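Local coordinates for protein galactose-binding lectin (Arachis hypogaea, PDB 6VAW) that binds D-galactose and its glycosides as a homotetrameric legume lectin carrying calcium and manganese in each subunit, at residues G139-V142 and N143-S147; K197-E200 and R201-F204. All blocks are in the same frame, centred on the assembly; numbering follows the deposited sequence.

How the interactions relate
Both interactions are short-range corners on the seven-stranded sheet. Interaction 1 is where the chain leaves strand 137-141 and loops back toward strand 149-152; interaction 2, later in the chain, is where the loop after helix 194-197 enters strand 201-209. Their centres lie about 16 Å apart, yet they touch at Lys197, whose CD lies 3.8 Å from Val142 CG1 and 4.1 Å from Asn143 ND2. Their relation to the metals differs. Interaction 1 backs onto the manganese site, with the Ser147 side chain about 4 Å from the ion and Asp141 beside the ligand Glu121, whereas interaction 2 lies away from the metal and sugar sites.

Interaction 1 (G139-V142 and N143-S147); sequences GIDV and NSVDS
Asp141 reaches across the turn to Ser144, Val145 and Ser147: its CB and CG lie against one carbonyl oxygen and its two carboxylate oxygens part company. CB comes first, 3.2 Å from Ser144 O. Next is CG, which has the same carbonyl oxygen beside it. At the tip the carboxylate divides: OD1 takes a short 2.6 Å hydrogen bond from Ser147 OG, arriving nearly along its C-O axis, while OD2 faces the backbone of Val145, 3.9 Å from CA. The first torsion (chi1 -66°, CG anti to the carbonyl carbon) turns the carboxylate toward Ser147 and the returning chain. OD2 also lies close to Glu121 OE1; a proton shared between the two acids, or the charge of the manganese that Glu121 binds, could ease the closeness.

The corner itself falls at Val142 and Asn143, the latter with left-handed backbone angles. Asn143 OD1 accepts from Phe117 N on the neighbouring strand. Inside the loop, a water accepts from Val142 N at 2.9 Å and donates to Ser144 O and Asp146 O, tying three backbone groups together. Ser144 closes an ST turn: OG, anti to its backbone N, accepts from Asp146 N at 2.9 Å with an N-H...O angle of 158°.

Backbone bonds from Ile140 to Val148 and Lys149 pair the strand with the chain returning beyond the loop. This is a connection between adjacent antiparallel strands of the legume lectin sheet, and Asp141 and Ser147 sit in the second shell of the manganese site, next to its ligand Glu121.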
loop_
_atom_site.group_PDB
_atom_site.type_symbol
_atom_site.label_atom_id
_atom_site.label_comp_id
_atom_site.label_asym_id
_atom_site.label_seq_id
_atom_site.Cartn_x
_atom_site.Cartn_y
_atom_site.Cartn_z
ATOM N N GLY A 139 7.833 -27.990 7.355
ATOM C CA GLY A 139 9.254 -28.050 7.650
ATOM C C GLY A 139 10.002 -26.816 7.216
ATOM O O GLY A 139 9.560 -26.101 6.328
ATOM N N ILE A 140 11.120 -26.552 7.878
ATOM C CA ILE A 140 12.001 -25.450 7.515
ATOM C C ILE A 140 13.231 -26.136 6.947
ATOM O O ILE A 140 13.831 -26.978 7.610
ATOM C CB ILE A 140 12.271 -24.421 8.628
ATOM C CG1 ILE A 140 10.967 -23.597 8.923
ATOM C CG2 ILE A 140 13.444 -23.512 8.243
ATOM C CD1 ILE A 140 11.057 -22.579 10.088
ATOM N N ASP A 141 13.566 -25.791 5.707
ATOM C CA ASP A 141 14.627 -26.424 4.907
ATOM C C ASP A 141 15.746 -25.491 4.587
ATOM O O ASP A 141 15.516 -24.406 4.094
ATOM C CB ASP A 141 14.061 -26.914 3.582
ATOM C CG ASP A 141 13.053 -28.028 3.696
ATOM O OD1 ASP A 141 12.899 -28.574 4.808
ATOM O OD2 ASP A 141 12.482 -28.409 2.661
ATOM N N VAL A 142 16.947 -25.979 4.745
ATOM C CA VAL A 142 18.150 -25.214 4.469
ATOM C C VAL A 142 19.072 -26.092 3.618
ATOM O O VAL A 142 19.780 -26.958 4.143
ATOM C CB VAL A 142 18.860 -24.668 5.755
ATOM C CG1 VAL A 142 20.087 -23.835 5.388
ATOM C CG2 VAL A 142 17.897 -23.839 6.620
ATOM N N ASN A 143 19.014 -25.872 2.284
ATOM C CA ASN A 143 19.814 -26.570 1.273
ATOM C C ASN A 143 19.536 -28.085 1.235
ATOM O O ASN A 143 20.321 -28.843 0.659
ATOM C CB ASN A 143 21.320 -26.304 1.480
ATOM C CG ASN A 143 21.710 -24.857 1.269
ATOM O OD1 ASN A 143 21.152 -24.139 0.441
ATOM N ND2 ASN A 143 22.682 -24.396 2.025
ATOM N N SER A 144 18.415 -28.520 1.823
ATOM C CA SER A 144 18.057 -29.928 1.871
ATOM C C SER A 144 16.581 -30.121 2.189
ATOM O O SER A 144 16.011 -29.360 2.977
ATOM C CB SER A 144 18.900 -30.660 2.923
ATOM O OG SER A 144 18.585 -32.044 2.996
ATOM N N VAL A 145 15.985 -31.175 1.611
ATOM C CA VAL A 145 14.614 -31.579 1.917
ATOM C C VAL A 145 14.631 -32.514 3.153
ATOM O O VAL A 145 13.592 -33.042 3.550
ATOM C CB VAL A 145 13.809 -32.171 0.714
ATOM C CG1 VAL A 145 13.507 -31.089 -0.324
ATOM C CG2 VAL A 145 14.524 -33.353 0.082
ATOM N N ASP A 146 15.825 -32.698 3.775
ATOM C CA ASP A 146 15.971 -33.313 5.097
ATOM C C ASP A 146 15.916 -32.093 6.037
ATOM O O ASP A 146 16.930 -31.436 6.277
ATOM C CB ASP A 146 17.261 -34.139 5.244
ATOM C CG ASP A 146 17.358 -34.939 6.549
ATOM O OD1 ASP A 146 16.726 -34.529 7.555
ATOM O OD2 ASP A 146 18.059 -35.979 6.562
ATOM N N SER A 147 14.706 -31.723 6.442
ATOM C CA SER A 147 14.468 -30.481 7.180
ATOM C C SER A 147 15.296 -30.292 8.453
ATOM O O SER A 147 15.569 -31.223 9.214
ATOM C CB SER A 147 12.995 -30.343 7.533
ATOM O OG SER A 147 12.175 -30.515 6.397
HETATM O O HOH W 1 17.093 -28.732 5.545
#

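Interaction 2 (K197-E200 and R201-F204); sequences KLPE and RVKF
The Pro199 ring turns one face to the start of the strand, where it meets two groups: Arg201 O, offset toward the CG end at 3.4 Å from that atom, and the CG1 methyl of Val202, 4.1 Å from CD. Pro91 of strand 84-91 also packs against this proline.

Val202 CG1 does most of the touching. It stands anti to its own carbonyl carbon (chi1 -62°), which directs the methyl back at the loop, 3.5 Å from Pro199 O and 4.0 Å from Leu198 CB. No hydrogen bond joins the two segments; they meet by van der Waals contact, while Leu198 O accepts from Trp55 NE1 outside them. Leu198 and Val202 both continue onto Ile89, extending the patch into the sheet.

The polar ends turn to other partners. Arg201, bent at chi3 (49°), forms a salt bridge through NH2 with Glu92 and packs on Pro16 of a second subunit; Glu200 OE1 is hydrogen-bonded to Ser57 OG.

Backbone bonds of Val202 to Val52 and Lys203 to Ala90 then set strand 201-209 between strands 43-53 and 84-91. The corner is thus the point where a loop enters an inner strand of the seven-stranded sheet in the legume lectin beta-sandwich.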
loop_
_atom_site.group_PDB
_atom_site.type_symbol
_atom_site.label_atom_id
_atom_site.label_comp_id
_atom_site.label_asym_id
_atom_site.label_seq_id
_atom_site.Cartn_x
_atom_site.Cartn_y
_atom_site.Cartn_z
ATOM N N LYS A 197 23.761 -18.396 3.891
ATOM C CA LYS A 197 23.282 -19.496 3.061
ATOM C C LYS A 197 22.900 -19.094 1.641
ATOM O O LYS A 197 22.783 -19.956 0.775
ATOM C CB LYS A 197 22.060 -20.153 3.731
ATOM C CG LYS A 197 22.301 -20.690 5.152
ATOM C CD LYS A 197 23.313 -21.829 5.187
ATOM C CE LYS A 197 23.480 -22.377 6.579
ATOM N NZ LYS A 197 24.699 -23.219 6.692
ATOM N N LEU A 198 22.630 -17.835 1.405
ATOM C CA LEU A 198 22.201 -17.424 0.068
ATOM C C LEU A 198 23.018 -16.261 -0.497
ATOM O O LEU A 198 23.542 -15.483 0.290
ATOM C CB LEU A 198 20.713 -17.013 0.098
ATOM C CG LEU A 198 19.699 -18.172 0.195
ATOM C CD1 LEU A 198 18.345 -17.674 0.629
ATOM C CD2 LEU A 198 19.593 -18.936 -1.109
ATOM N N PRO A 199 22.976 -16.041 -1.841
ATOM C CA PRO A 199 23.676 -14.875 -2.433
ATOM C C PRO A 199 22.933 -13.568 -2.156
ATOM O O PRO A 199 21.744 -13.594 -1.734
ATOM C CB PRO A 199 23.680 -15.193 -3.929
ATOM C CG PRO A 199 22.487 -16.065 -4.144
ATOM C CD PRO A 199 22.334 -16.872 -2.893
ATOM N N GLU A 200 23.580 -12.421 -2.464
ATOM C CA GLU A 200 22.944 -11.106 -2.247
ATOM C C GLU A 200 21.597 -10.956 -2.984
ATOM O O GLU A 200 20.693 -10.316 -2.455
ATOM C CB GLU A 200 23.880 -9.966 -2.673
ATOM C CG GLU A 200 25.035 -9.762 -1.720
ATOM C CD GLU A 200 26.192 -9.007 -2.337
ATOM O OE1 GLU A 200 26.133 -7.758 -2.353
ATOM O OE2 GLU A 200 27.166 -9.658 -2.781
ATOM N N ARG A 201 21.504 -11.493 -4.222
ATOM C CA ARG A 201 20.319 -11.432 -5.079
ATOM C C ARG A 201 19.685 -12.814 -5.193
ATOM O O ARG A 201 20.350 -13.828 -5.490
ATOM C CB ARG A 201 20.615 -10.848 -6.462
ATOM C CG ARG A 201 21.040 -9.362 -6.437
ATOM C CD ARG A 201 21.813 -8.929 -7.671
ATOM N NE ARG A 201 21.167 -9.323 -8.923
ATOM C CZ ARG A 201 20.846 -8.489 -9.908
ATOM N NH1 ARG A 201 21.108 -7.190 -9.804
ATOM N NH2 ARG A 201 20.280 -8.949 -11.015
ATOM N N VAL A 202 18.383 -12.843 -4.914
ATOM C CA VAL A 202 17.600 -14.076 -4.884
ATOM C C VAL A 202 16.269 -13.929 -5.563
ATOM O O VAL A 202 15.849 -12.817 -5.904
ATOM C CB VAL A 202 17.370 -14.620 -3.422
ATOM C CG1 VAL A 202 18.689 -14.968 -2.723
ATOM C CG2 VAL A 202 16.506 -13.662 -2.586
ATOM N N LYS A 203 15.619 -15.075 -5.772
ATOM C CA LYS A 203 14.251 -15.178 -6.274
ATOM C C LYS A 203 13.408 -15.963 -5.239
ATOM O O LYS A 203 13.888 -16.881 -4.583
ATOM C CB LYS A 203 14.147 -15.771 -7.697
ATOM C CG LYS A 203 14.350 -14.658 -8.738
ATOM C CD LYS A 203 14.311 -15.143 -10.163
ATOM C CE LYS A 203 14.771 -14.054 -11.096
ATOM N NZ LYS A 203 14.696 -14.490 -12.514
ATOM N N PHE A 204 12.180 -15.513 -5.055
ATOM C CA PHE A 204 11.187 -16.072 -4.150
ATOM C C PHE A 204 10.164 -16.772 -5.012
ATOM O O PHE A 204 9.851 -16.283 -6.092
ATOM C CB PHE A 204 10.519 -14.955 -3.314
ATOM C CG PHE A 204 11.384 -14.360 -2.215
ATOM C CD1 PHE A 204 12.306 -13.347 -2.497
ATOM C CD2 PHE A 204 11.249 -14.785 -0.902
ATOM C CE1 PHE A 204 13.087 -12.792 -1.485
ATOM C CE2 PHE A 204 12.044 -14.238 0.112
ATOM C CZ PHE A 204 12.926 -13.215 -0.175
#